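PDB 6SKY: Serine/threonine-protein kinase Tel1 from Chaetomium thermophilum, which probably phosphorylates serine and threonine residues of proteins such as histone H2A, using ATP, to signal DNA damage as an ATM-family kinase. Local coordinates for residues Q2624-V2629 / S2750-V2755; V2782-G2787 / E2904-K2909; E2794-R2799 / A2934-G2939; Y2848-S2853 / D2900-V2905. All coordinates share one frame; numbering follows the deposited sequence.

Interaction 1: Q2624-V2629 / S2750-V2755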
loop_
_atom_site.group_PDB
_atom_site.type_symbol
_atom_site.label_atom_id
_atom_site.label_comp_id
_atom_site.label_asym_id
_atom_site.label_seq_id
_atom_site.Cartn_x
_atom_site.Cartn_y
_atom_site.Cartn_z
ATOM N N GLN A 2624 -8.676 25.948 23.513
ATOM C CA GLN A 2624 -8.109 26.472 22.273
ATOM C C GLN A 2624 -7.322 25.409 21.515
ATOM O O GLN A 2624 -7.414 25.316 20.285
ATOM C CB GLN A 2624 -7.224 27.666 22.589
ATOM C CG GLN A 2624 -6.555 28.268 21.398
ATOM C CD GLN A 2624 -5.345 29.067 21.785
ATOM O OE1 GLN A 2624 -4.803 29.824 20.986
ATOM N NE2 GLN A 2624 -4.904 28.896 23.018
ATOM N N VAL A 2625 -6.552 24.593 22.232
ATOM C CA VAL A 2625 -5.775 23.533 21.590
ATOM C C VAL A 2625 -6.694 22.514 20.928
ATOM O O VAL A 2625 -6.465 22.086 19.787
ATOM C CB VAL A 2625 -4.843 22.871 22.615
ATOM C CG1 VAL A 2625 -4.405 21.519 22.134
ATOM C CG2 VAL A 2625 -3.651 23.748 22.865
ATOM N N PHE A 2626 -7.745 22.103 21.638
ATOM C CA PHE A 2626 -8.689 21.144 21.084
ATOM C C PHE A 2626 -9.413 21.707 19.871
ATOM O O PHE A 2626 -9.645 20.990 18.892
ATOM C CB PHE A 2626 -9.685 20.719 22.153
ATOM C CG PHE A 2626 -9.221 19.566 22.987
ATOM C CD1 PHE A 2626 -8.400 19.765 24.072
ATOM C CD2 PHE A 2626 -9.615 18.282 22.688
ATOM C CE1 PHE A 2626 -7.979 18.712 24.838
ATOM C CE2 PHE A 2626 -9.194 17.225 23.452
ATOM C CZ PHE A 2626 -8.373 17.441 24.526
ATOM N N ALA A 2627 -9.771 22.989 19.906
ATOM C CA ALA A 2627 -10.414 23.587 18.744
ATOM C C ALA A 2627 -9.477 23.620 17.543
ATOM O O ALA A 2627 -9.907 23.398 16.407
ATOM C CB ALA A 2627 -10.904 24.986 19.086
ATOM N N ALA A 2628 -8.188 23.872 17.771
ATOM C CA ALA A 2628 -7.243 23.895 16.657
ATOM C C ALA A 2628 -7.069 22.515 16.031
ATOM O O ALA A 2628 -7.041 22.380 14.800
ATOM C CB ALA A 2628 -5.904 24.445 17.125
ATOM N N VAL A 2629 -6.965 21.471 16.850
ATOM C CA VAL A 2629 -6.830 20.130 16.283
ATOM C C VAL A 2629 -8.107 19.713 15.551
ATOM O O VAL A 2629 -8.059 19.102 14.471
ATOM C CB VAL A 2629 -6.438 19.128 17.377
ATOM C CG1 VAL A 2629 -6.263 17.762 16.792
ATOM C CG2 VAL A 2629 -5.166 19.559 18.042
ATOM N N SER A 2750 -13.217 10.738 21.670
ATOM C CA SER A 2750 -12.450 9.654 22.265
ATOM C C SER A 2750 -11.055 9.575 21.669
ATOM O O SER A 2750 -10.062 9.496 22.398
ATOM C CB SER A 2750 -13.198 8.341 22.082
ATOM O OG SER A 2750 -14.380 8.336 22.849
ATOM N N MET A 2751 -10.951 9.616 20.342
ATOM C CA MET A 2751 -9.628 9.580 19.724
ATOM C C MET A 2751 -8.824 10.825 20.059
ATOM O O MET A 2751 -7.642 10.739 20.407
ATOM C CB MET A 2751 -9.742 9.417 18.215
ATOM C CG MET A 2751 -9.996 8.004 17.769
ATOM S SD MET A 2751 -8.857 6.823 18.484
ATOM C CE MET A 2751 -9.915 5.992 19.652
ATOM N N LEU A 2752 -9.447 11.994 19.963
ATOM C CA LEU A 2752 -8.725 13.235 20.205
ATOM C C LEU A 2752 -8.266 13.348 21.648
ATOM O O LEU A 2752 -7.195 13.893 21.914
ATOM C CB LEU A 2752 -9.606 14.414 19.829
ATOM C CG LEU A 2752 -9.008 15.395 18.843
ATOM C CD1 LEU A 2752 -10.103 16.016 18.036
ATOM C CD2 LEU A 2752 -8.267 16.440 19.610
ATOM N N GLY A 2753 -9.055 12.848 22.596
ATOM C CA GLY A 2753 -8.649 12.874 23.979
ATOM C C GLY A 2753 -7.693 11.781 24.371
ATOM O O GLY A 2753 -7.019 11.911 25.390
ATOM N N HIS A 2754 -7.633 10.692 23.613
ATOM C CA HIS A 2754 -6.528 9.761 23.786
ATOM C C HIS A 2754 -5.218 10.388 23.330
ATOM O O HIS A 2754 -4.212 10.326 24.040
ATOM C CB HIS A 2754 -6.799 8.470 23.023
ATOM C CG HIS A 2754 -5.578 7.639 22.793
ATOM N ND1 HIS A 2754 -4.893 7.027 23.817
ATOM C CD2 HIS A 2754 -4.913 7.330 21.657
ATOM C CE1 HIS A 2754 -3.860 6.373 23.321
ATOM N NE2 HIS A 2754 -3.849 6.543 22.012
ATOM N N VAL A 2755 -5.214 11.008 22.151
ATOM C CA VAL A 2755 -3.974 11.561 21.613
ATOM C C VAL A 2755 -3.411 12.659 22.505
ATOM O O VAL A 2755 -2.192 12.826 22.591
ATOM C CB VAL A 2755 -4.208 12.055 20.175
ATOM C CG1 VAL A 2755 -3.136 13.014 19.752
ATOM C CG2 VAL A 2755 -4.240 10.888 19.234
#
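The methyl CD2 of L2752 fills the angle between F2626 and V2629, two residues one helical turn apart on helix 2616-2632. That branch lies 3.8 Å from F2626 CD2 and 3.7 Å from V2629 CG1, so a single leucine carbon touches both partners. The CD2-CE2 side of the F2626 ring meets the methyl obliquely. Leucine and partners run past one another in opposing senses. V2629 has CG1 anti to its backbone N (chi1 -178°), and this branch faces CD2 of L2752, with the branch point L2752 CG a little behind. Beyond the leucine, the ring edge of F2626 reaches the backbone of G2753, CE2 lying 4.4 Å from G2753 CA and near the ring plane. The two helix axes approach to 11.5 Å and run at 122° to each other, a gap closed by F2626, V2629 and L2752. I2646 and L2756 also touch F2626, while L2828 of helix 2816-2828 packs on V2629. No hydrogen bond crosses the contact and all four touching residues are buried. Cohesion here therefore rests on shape and hydrophobic burial, pinning the helix after the ATP-contacting strand 2604-2611 to the helix leading into the catalytic loop.

Interaction 2: V2782-G2787 / E2904-K2909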
loop_
_atom_site.group_PDB
_atom_site.type_symbol
_atom_site.label_atom_id
_atom_site.label_comp_id
_atom_site.label_asym_id
_atom_site.label_seq_id
_atom_site.Cartn_x
_atom_site.Cartn_y
_atom_site.Cartn_z
ATOM N N VAL A 2782 -7.249 18.940 32.670
ATOM C CA VAL A 2782 -6.378 17.827 33.050
ATOM C C VAL A 2782 -6.060 17.074 31.764
ATOM O O VAL A 2782 -6.797 16.197 31.338
ATOM C CB VAL A 2782 -7.027 16.930 34.100
ATOM C CG1 VAL A 2782 -6.150 15.762 34.408
ATOM C CG2 VAL A 2782 -7.305 17.710 35.347
ATOM N N ALA A 2783 -4.955 17.432 31.129
ATOM C CA ALA A 2783 -4.556 16.828 29.875
ATOM C C ALA A 2783 -3.144 16.294 30.012
ATOM O O ALA A 2783 -2.546 16.345 31.083
ATOM C CB ALA A 2783 -4.653 17.828 28.723
ATOM N N PHE A 2784 -2.615 15.768 28.912
ATOM C CA PHE A 2784 -1.240 15.277 28.845
ATOM C C PHE A 2784 -0.932 14.305 29.974
ATOM O O PHE A 2784 0.124 14.359 30.601
ATOM C CB PHE A 2784 -0.254 16.436 28.829
ATOM C CG PHE A 2784 -0.459 17.356 27.685
ATOM C CD1 PHE A 2784 -0.241 16.928 26.401
ATOM C CD2 PHE A 2784 -0.898 18.640 27.886
ATOM C CE1 PHE A 2784 -0.443 17.764 25.346
ATOM C CE2 PHE A 2784 -1.101 19.477 26.833
ATOM C CZ PHE A 2784 -0.876 19.041 25.561
ATOM N N GLU A 2785 -1.876 13.410 30.232
ATOM C CA GLU A 2785 -1.735 12.294 31.159
ATOM C C GLU A 2785 -1.552 12.735 32.601
ATOM O O GLU A 2785 -1.075 11.959 33.424
ATOM C CB GLU A 2785 -0.585 11.377 30.752
ATOM C CG GLU A 2785 -0.514 11.068 29.280
ATOM C CD GLU A 2785 -1.350 9.886 28.893
ATOM O OE1 GLU A 2785 -2.387 9.657 29.540
ATOM O OE2 GLU A 2785 -0.966 9.172 27.945
ATOM N N MET A 2786 -1.935 13.964 32.944
ATOM C CA MET A 2786 -1.876 14.403 34.332
ATOM C C MET A 2786 -2.776 13.591 35.243
ATOM O O MET A 2786 -2.676 13.731 36.463
ATOM C CB MET A 2786 -2.280 15.868 34.459
ATOM C CG MET A 2786 -1.355 16.865 33.828
ATOM S SD MET A 2786 -2.073 18.515 33.886
ATOM C CE MET A 2786 -1.364 19.243 32.417
ATOM N N GLY A 2787 -3.654 12.765 34.690
ATOM C CA GLY A 2787 -4.661 12.078 35.464
ATOM C C GLY A 2787 -4.231 10.739 36.007
ATOM O O GLY A 2787 -4.861 10.219 36.928
ATOM N N GLU A 2904 6.626 14.417 23.748
ATOM C CA GLU A 2904 7.174 13.173 23.225
ATOM C C GLU A 2904 6.167 12.037 23.328
ATOM O O GLU A 2904 6.056 11.211 22.415
ATOM C CB GLU A 2904 8.455 12.836 23.979
ATOM C CG GLU A 2904 9.229 11.673 23.431
ATOM C CD GLU A 2904 10.466 11.373 24.256
ATOM O OE1 GLU A 2904 10.699 12.081 25.260
ATOM O OE2 GLU A 2904 11.206 10.428 23.905
ATOM N N VAL A 2905 5.416 11.985 24.428
ATOM C CA VAL A 2905 4.331 11.015 24.543
ATOM C C VAL A 2905 3.294 11.242 23.450
ATOM O O VAL A 2905 2.844 10.299 22.789
ATOM C CB VAL A 2905 3.697 11.088 25.939
ATOM C CG1 VAL A 2905 2.485 10.222 25.997
ATOM C CG2 VAL A 2905 4.684 10.647 26.974
ATOM N N VAL A 2906 2.899 12.496 23.243
ATOM C CA VAL A 2906 1.951 12.801 22.174
ATOM C C VAL A 2906 2.510 12.377 20.826
ATOM O O VAL A 2906 1.788 11.852 19.976
ATOM C CB VAL A 2906 1.589 14.295 22.182
ATOM C CG1 VAL A 2906 0.840 14.655 20.930
ATOM C CG2 VAL A 2906 0.766 14.626 23.387
ATOM N N LYS A 2907 3.806 12.588 20.608
ATOM C CA LYS A 2907 4.392 12.271 19.315
ATOM C C LYS A 2907 4.487 10.774 19.083
ATOM O O LYS A 2907 4.448 10.326 17.936
ATOM C CB LYS A 2907 5.770 12.912 19.205
ATOM C CG LYS A 2907 6.433 12.712 17.876
ATOM C CD LYS A 2907 7.738 13.468 17.794
ATOM C CE LYS A 2907 8.506 13.066 16.550
ATOM N NZ LYS A 2907 8.774 11.602 16.543
ATOM N N LYS A 2908 4.632 9.986 20.142
ATOM C CA LYS A 2908 4.679 8.544 19.963
ATOM C C LYS A 2908 3.303 7.899 19.948
ATOM O O LYS A 2908 3.184 6.746 19.528
ATOM C CB LYS A 2908 5.539 7.894 21.043
ATOM C CG LYS A 2908 4.805 7.534 22.300
ATOM C CD LYS A 2908 5.782 7.128 23.385
ATOM C CE LYS A 2908 5.107 7.090 24.746
ATOM N NZ LYS A 2908 6.091 7.030 25.861
ATOM N N LYS A 2909 2.260 8.598 20.391
ATOM C CA LYS A 2909 0.910 8.119 20.131
ATOM C C LYS A 2909 0.469 8.336 18.694
ATOM O O LYS A 2909 -0.566 7.803 18.297
ATOM C CB LYS A 2909 -0.093 8.798 21.055
ATOM C CG LYS A 2909 -0.137 8.248 22.443
ATOM C CD LYS A 2909 -0.983 9.117 23.307
ATOM C CE LYS A 2909 -0.946 8.664 24.722
ATOM N NZ LYS A 2909 -1.616 9.642 25.590
#
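A salt bridge between E2785 and K2909, flanked by a small apolar contact between F2784 and V2906, ties the loop that follows the magnesium-binding D2779 to segment 2904-2909. By its place in the sequence, this loop is the start of the activation loop of the PI3-kinase-like fold. It folds into a type I' turn from A2783 to M2786, closed by M2786 N to A2783 O at 3.1 Å, and F2784 and E2785 occupy its two central positions. The E2785 chain bends at chi2 (-87°), and its carboxylate meets K2909 coming from the opposite direction. OE2 of E2785 takes the hydrogen bond from NZ of K2909; the modelled 2.5 Å is too short to be trusted at this resolution. The lysine chain is extended beyond CG, and NZ also bonds to H2754 O, so the ammonium links the turn and segment 2904-2909 to H2754 of helix 2732-2755. Beside the charged pair, V2906 CG2 sits in the plane of the F2784 ring at its edge, 3.9 Å from F2784 CE1. L2839 packs on both of these residues. An alanine in place of E2785 would probably leave the K2909 ammonium without its carboxylate mate. The carboxylate is likely to favour the charged lysine, so the contact joins a salt bridge between partly exposed residues to hydrophobic packing of the buried F2784 and V2906 next to it.

Interaction 3: E2794-R2799 / A2934-G2939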
loop_
_atom_site.group_PDB
_atom_site.type_symbol
_atom_site.label_atom_id
_atom_site.label_comp_id
_atom_site.label_asym_id
_atom_site.label_seq_id
_atom_site.Cartn_x
_atom_site.Cartn_y
_atom_site.Cartn_z
ATOM N N GLU A 2794 -6.286 7.376 36.935
ATOM C CA GLU A 2794 -7.226 7.145 35.841
ATOM C C GLU A 2794 -6.460 6.458 34.721
ATOM O O GLU A 2794 -5.770 7.112 33.941
ATOM C CB GLU A 2794 -7.844 8.452 35.357
ATOM C CG GLU A 2794 -8.701 9.164 36.379
ATOM C CD GLU A 2794 -9.125 10.544 35.924
ATOM O OE1 GLU A 2794 -8.748 10.947 34.807
ATOM O OE2 GLU A 2794 -9.832 11.232 36.686
ATOM N N LEU A 2795 -6.593 5.142 34.633
ATOM C CA LEU A 2795 -5.791 4.330 33.729
ATOM C C LEU A 2795 -6.593 3.824 32.535
ATOM O O LEU A 2795 -6.390 2.706 32.068
ATOM C CB LEU A 2795 -5.167 3.161 34.484
ATOM C CG LEU A 2795 -4.319 3.527 35.704
ATOM C CD1 LEU A 2795 -3.938 2.287 36.471
ATOM C CD2 LEU A 2795 -3.081 4.294 35.306
ATOM N N VAL A 2796 -7.504 4.640 32.021
ATOM C CA VAL A 2796 -8.259 4.303 30.818
ATOM C C VAL A 2796 -7.981 5.377 29.777
ATOM O O VAL A 2796 -7.760 6.536 30.140
ATOM C CB VAL A 2796 -9.762 4.189 31.102
ATOM C CG1 VAL A 2796 -10.063 2.927 31.853
ATOM C CG2 VAL A 2796 -10.234 5.389 31.883
ATOM N N PRO A 2797 -7.978 5.051 28.486
ATOM C CA PRO A 2797 -7.708 6.084 27.484
ATOM C C PRO A 2797 -8.846 7.072 27.314
ATOM O O PRO A 2797 -8.598 8.233 26.977
ATOM C CB PRO A 2797 -7.465 5.270 26.211
ATOM C CG PRO A 2797 -8.157 4.011 26.439
ATOM C CD PRO A 2797 -8.077 3.718 27.883
ATOM N N PHE A 2798 -10.082 6.644 27.532
ATOM C CA PHE A 2798 -11.252 7.498 27.418
ATOM C C PHE A 2798 -12.400 6.802 28.126
ATOM O O PHE A 2798 -12.268 5.668 28.583
ATOM C CB PHE A 2798 -11.585 7.805 25.955
ATOM C CG PHE A 2798 -11.448 6.632 25.028
ATOM C CD1 PHE A 2798 -10.334 6.490 24.235
ATOM C CD2 PHE A 2798 -12.443 5.688 24.930
ATOM C CE1 PHE A 2798 -10.216 5.431 23.387
ATOM C CE2 PHE A 2798 -12.319 4.635 24.084
ATOM C CZ PHE A 2798 -11.209 4.508 23.312
ATOM N N ARG A 2799 -13.530 7.490 28.216
ATOM C CA ARG A 2799 -14.706 6.959 28.897
ATOM C C ARG A 2799 -15.541 6.148 27.918
ATOM O O ARG A 2799 -16.084 6.690 26.957
ATOM C CB ARG A 2799 -15.534 8.079 29.511
ATOM C CG ARG A 2799 -16.679 7.558 30.315
ATOM C CD ARG A 2799 -17.432 8.644 31.008
ATOM N NE ARG A 2799 -18.374 8.077 31.953
ATOM C CZ ARG A 2799 -18.154 7.980 33.250
ATOM N NH1 ARG A 2799 -19.054 7.437 34.036
ATOM N NH2 ARG A 2799 -17.038 8.437 33.759
ATOM N N ALA A 2934 -12.498 -1.502 37.269
ATOM C CA ALA A 2934 -12.782 -1.826 38.655
ATOM C C ALA A 2934 -11.885 -1.090 39.628
ATOM O O ALA A 2934 -12.237 -0.976 40.804
ATOM C CB ALA A 2934 -12.645 -3.324 38.880
ATOM N N VAL A 2935 -10.747 -0.589 39.171
ATOM C CA VAL A 2935 -9.791 0.101 40.019
ATOM C C VAL A 2935 -9.791 1.606 39.753
ATOM O O VAL A 2935 -8.855 2.300 40.126
ATOM C CB VAL A 2935 -8.386 -0.492 39.859
ATOM C CG1 VAL A 2935 -8.398 -1.938 40.253
ATOM C CG2 VAL A 2935 -7.927 -0.350 38.443
ATOM N N LEU A 2936 -10.831 2.118 39.111
ATOM C CA LEU A 2936 -10.974 3.548 38.939
ATOM C C LEU A 2936 -11.624 4.161 40.169
ATOM O O LEU A 2936 -12.299 3.485 40.945
ATOM C CB LEU A 2936 -11.801 3.865 37.696
ATOM C CG LEU A 2936 -11.131 3.645 36.347
ATOM C CD1 LEU A 2936 -12.115 3.850 35.251
ATOM C CD2 LEU A 2936 -9.996 4.592 36.178
ATOM N N TYR A 2937 -11.404 5.458 40.345
ATOM C CA TYR A 2937 -11.964 6.174 41.478
ATOM C C TYR A 2937 -13.485 6.107 41.455
ATOM O O TYR A 2937 -14.108 6.051 40.397
ATOM C CB TYR A 2937 -11.495 7.623 41.453
ATOM C CG TYR A 2937 -12.013 8.462 42.581
ATOM C CD1 TYR A 2937 -11.811 8.090 43.892
ATOM C CD2 TYR A 2937 -12.680 9.644 42.334
ATOM C CE1 TYR A 2937 -12.277 8.855 44.921
ATOM C CE2 TYR A 2937 -13.144 10.415 43.357
ATOM C CZ TYR A 2937 -12.942 10.015 44.648
ATOM O OH TYR A 2937 -13.411 10.786 45.677
ATOM N N SER A 2938 -14.087 6.117 42.644
ATOM C CA SER A 2938 -15.526 5.907 42.744
ATOM C C SER A 2938 -16.321 7.091 42.217
ATOM O O SER A 2938 -17.460 6.918 41.778
ATOM C CB SER A 2938 -15.913 5.626 44.186
ATOM O OG SER A 2938 -15.877 6.808 44.953
ATOM N N GLY A 2939 -15.758 8.298 42.265
ATOM C CA GLY A 2939 -16.441 9.450 41.711
ATOM C C GLY A 2939 -16.459 9.473 40.203
ATOM O O GLY A 2939 -17.299 10.152 39.614
#
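L2936 lays its forked end against the loop 2794-2799, one methyl on the backbone and the other on a valine. L2936 CD2 packs on the main chain where two residues join, 3.8 Å from E2794 CA and equally close to L2795 N. The side chains of L2936 and V2796 meet at a slant, L2936 CD1 touching V2796 CG1 at 4.1 Å and V2796 CG2 at nearly the same range. The leucine's chi1 of -73° sets CG anti to the carbonyl carbon and, with chi2 extended, carries both methyls across to the loop. V2796 is directed toward the leucine from its CA, and both its methyls meet L2936 CD1. The polar end of E2794 is engaged away from this apolar patch, OE1 accepting a bond from D2760 N in the catalytic loop. An alanine at L2936 would probably open a gap over the E2794-L2795 backbone and take away one of V2796's apolar partners. W2940, next in the FATC segment, touches E2794 and V2796 and makes a cation-pi contact with R2799. Here the C-terminal FATC segment meets the late activation loop, the E2794 side chain lying about 10 Å from the bound nucleotide analogue. P2797 packs on helix 2916-2927, while on the FATC side A2934 rests on helix 2703-2714 and S2938 on helix 2688-2697; L2795 also touches R2314 of the second subunit.

Interaction 4: Y2848-S2853 / D2900-V2905. Residues 2848, 2849, 2850, 2851, 2852, 2853 of segment 2848-2853 come from a tag, linker or insertion.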
loop_
_atom_site.group_PDB
_atom_site.type_symbol
_atom_site.label_atom_id
_atom_site.label_comp_id
_atom_site.label_asym_id
_atom_site.label_seq_id
_atom_site.Cartn_x
_atom_site.Cartn_y
_atom_site.Cartn_z
ATOM N N TYR A 2848 1.519 28.414 31.133
ATOM C CA TYR A 2848 0.875 27.111 31.091
ATOM C C TYR A 2848 1.654 26.139 31.963
ATOM O O TYR A 2848 2.868 26.005 31.812
ATOM C CB TYR A 2848 0.780 26.592 29.657
ATOM C CG TYR A 2848 -0.009 25.318 29.556
ATOM C CD1 TYR A 2848 -1.380 25.321 29.712
ATOM C CD2 TYR A 2848 0.614 24.112 29.323
ATOM C CE1 TYR A 2848 -2.099 24.168 29.636
ATOM C CE2 TYR A 2848 -0.099 22.954 29.249
ATOM C CZ TYR A 2848 -1.451 22.986 29.406
ATOM O OH TYR A 2848 -2.166 21.822 29.330
ATOM N N GLN A 2849 0.959 25.475 32.880
ATOM C CA GLN A 2849 1.586 24.534 33.796
ATOM C C GLN A 2849 1.493 23.126 33.230
ATOM O O GLN A 2849 0.416 22.684 32.829
ATOM C CB GLN A 2849 0.917 24.576 35.169
ATOM C CG GLN A 2849 0.530 25.956 35.646
ATOM C CD GLN A 2849 1.723 26.818 35.983
ATOM O OE1 GLN A 2849 1.655 28.043 35.915
ATOM N NE2 GLN A 2849 2.823 26.183 36.360
ATOM N N TRP A 2850 2.615 22.420 33.215
ATOM C CA TRP A 2850 2.660 21.079 32.656
ATOM C C TRP A 2850 2.525 19.993 33.704
ATOM O O TRP A 2850 2.633 18.813 33.374
ATOM C CB TRP A 2850 3.949 20.881 31.873
ATOM C CG TRP A 2850 3.976 21.665 30.641
ATOM C CD1 TRP A 2850 4.395 22.940 30.503
ATOM C CD2 TRP A 2850 3.550 21.237 29.353
ATOM N NE1 TRP A 2850 4.270 23.340 29.203
ATOM C CE2 TRP A 2850 3.752 22.305 28.475
ATOM C CE3 TRP A 2850 3.022 20.049 28.857
ATOM C CZ2 TRP A 2850 3.445 22.223 27.129
ATOM C CZ3 TRP A 2850 2.725 19.971 27.528
ATOM C CH2 TRP A 2850 2.929 21.047 26.678
ATOM N N SER A 2851 2.298 20.362 34.954
ATOM C CA SER A 2851 1.918 19.425 35.988
ATOM C C SER A 2851 0.645 19.933 36.633
ATOM O O SER A 2851 0.161 21.023 36.328
ATOM C CB SER A 2851 3.019 19.251 37.033
ATOM O OG SER A 2851 2.538 18.525 38.147
ATOM N N ILE A 2852 0.099 19.138 37.536
ATOM C CA ILE A 2852 -1.169 19.445 38.177
ATOM C C ILE A 2852 -0.866 19.800 39.625
ATOM O O ILE A 2852 -0.418 18.953 40.409
ATOM C CB ILE A 2852 -2.160 18.280 38.041
ATOM C CG1 ILE A 2852 -3.457 18.561 38.787
ATOM C CG2 ILE A 2852 -1.529 16.962 38.457
ATOM C CD1 ILE A 2852 -4.524 17.547 38.489
ATOM N N SER A 2853 -1.079 21.066 39.973
ATOM C CA SER A 2853 -0.675 21.561 41.280
ATOM C C SER A 2853 -1.533 20.930 42.372
ATOM O O SER A 2853 -2.732 20.715 42.171
ATOM C CB SER A 2853 -0.800 23.081 41.332
ATOM O OG SER A 2853 -0.121 23.681 40.245
ATOM N N ASP A 2900 8.753 18.623 27.317
ATOM C CA ASP A 2900 9.382 17.678 26.403
ATOM C C ASP A 2900 8.825 16.277 26.579
ATOM O O ASP A 2900 8.538 15.596 25.592
ATOM C CB ASP A 2900 10.889 17.675 26.609
ATOM C CG ASP A 2900 11.499 19.026 26.387
ATOM O OD1 ASP A 2900 10.731 19.991 26.234
ATOM O OD2 ASP A 2900 12.742 19.126 26.366
ATOM N N ARG A 2901 8.666 15.827 27.822
ATOM C CA ARG A 2901 8.095 14.507 28.058
ATOM C C ARG A 2901 6.677 14.413 27.513
ATOM O O ARG A 2901 6.324 13.440 26.840
ATOM C CB ARG A 2901 8.112 14.190 29.547
ATOM C CG ARG A 2901 9.488 14.018 30.113
ATOM C CD ARG A 2901 9.428 13.822 31.606
ATOM N NE ARG A 2901 10.758 13.733 32.192
ATOM C CZ ARG A 2901 10.998 13.739 33.497
ATOM N NH1 ARG A 2901 12.243 13.653 33.947
ATOM N NH2 ARG A 2901 9.991 13.835 34.354
ATOM N N ALA A 2902 5.848 15.419 27.795
ATOM C CA ALA A 2902 4.467 15.384 27.333
ATOM C C ALA A 2902 4.387 15.387 25.815
ATOM O O ALA A 2902 3.622 14.614 25.227
ATOM C CB ALA A 2902 3.698 16.563 27.910
ATOM N N ILE A 2903 5.168 16.242 25.161
ATOM C CA ILE A 2903 5.100 16.325 23.709
ATOM C C ILE A 2903 5.696 15.083 23.068
ATOM O O ILE A 2903 5.278 14.675 21.983
ATOM C CB ILE A 2903 5.779 17.619 23.238
ATOM C CG1 ILE A 2903 5.045 18.818 23.819
ATOM C CG2 ILE A 2903 5.773 17.721 21.744
ATOM C CD1 ILE A 2903 5.629 20.130 23.436
ATOM N N GLU A 2904 6.626 14.417 23.748
ATOM C CA GLU A 2904 7.174 13.173 23.225
ATOM C C GLU A 2904 6.167 12.037 23.328
ATOM O O GLU A 2904 6.056 11.211 22.415
ATOM C CB GLU A 2904 8.455 12.836 23.979
ATOM C CG GLU A 2904 9.229 11.673 23.431
ATOM C CD GLU A 2904 10.466 11.373 24.256
ATOM O OE1 GLU A 2904 10.699 12.081 25.260
ATOM O OE2 GLU A 2904 11.206 10.428 23.905
ATOM N N VAL A 2905 5.416 11.985 24.428
ATOM C CA VAL A 2905 4.331 11.015 24.543
ATOM C C VAL A 2905 3.294 11.242 23.450
ATOM O O VAL A 2905 2.844 10.299 22.789
ATOM C CB VAL A 2905 3.697 11.088 25.939
ATOM C CG1 VAL A 2905 2.485 10.222 25.997
ATOM C CG2 VAL A 2905 4.684 10.647 26.974
#
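Apolar contacts alone join W2850 to A2902 and I2903; no hydrogen bond or salt bridge crosses between these segments. The benzo end of the indole does the touching. CZ3 of W2850 lies 3.6 Å from A2902 CB, and the adjoining CE3 is almost as near. Farther round the ring, W2850 CH2 meets I2903 CG1 at 4.2 Å, the two side chains passing at an angle. With CG anti to its carbonyl carbon (chi1 -70°), the tryptophan swings its six-membered ring toward the helix, and the small alanine lets it come close.

Aromatic contacts flank this patch: CD2 of Y2848 lies above one face of the indole, offset toward its rim, and F2784 meets the same tryptophan with ring planes at about 40°. Beside the contact, D2900 forms a salt bridge with R2843 of helix 2832-2843.

Residues 2848-2853 belong to an insertion into the natural sequence. In the fold, the contact is a loop aromatic docked on one side of a helix: W2850 of the link between helices 2832-2843 and 2854-2860 packs against helix 2898-2908 in the C-terminal part of the kinase.

Overall arrangement
Interactions 2 and 4 lie closest, their centres about 7 Å apart and both using helix 2898-2908; F2784 CD2 touches W2850 CZ3 at 3.9 Å. Interaction 1 joins interaction 2 through H2754 O and K2909 NZ, a probable hydrogen bond of 3.1 Å, and interaction 3 through S2750 and M2751 packed on F2798. The loop following D2779 supplies one side of both interactions 2 and 3, linked by G2787 O and E2794 N at 3.2 Å. Segment 2904-2909 and the FATC segment thus contact two separate parts of this loop. F2626 of interaction 1 and E2794 of interaction 3 each lie about 10 Å from the magnesium ligand D2779, side chain to side chain.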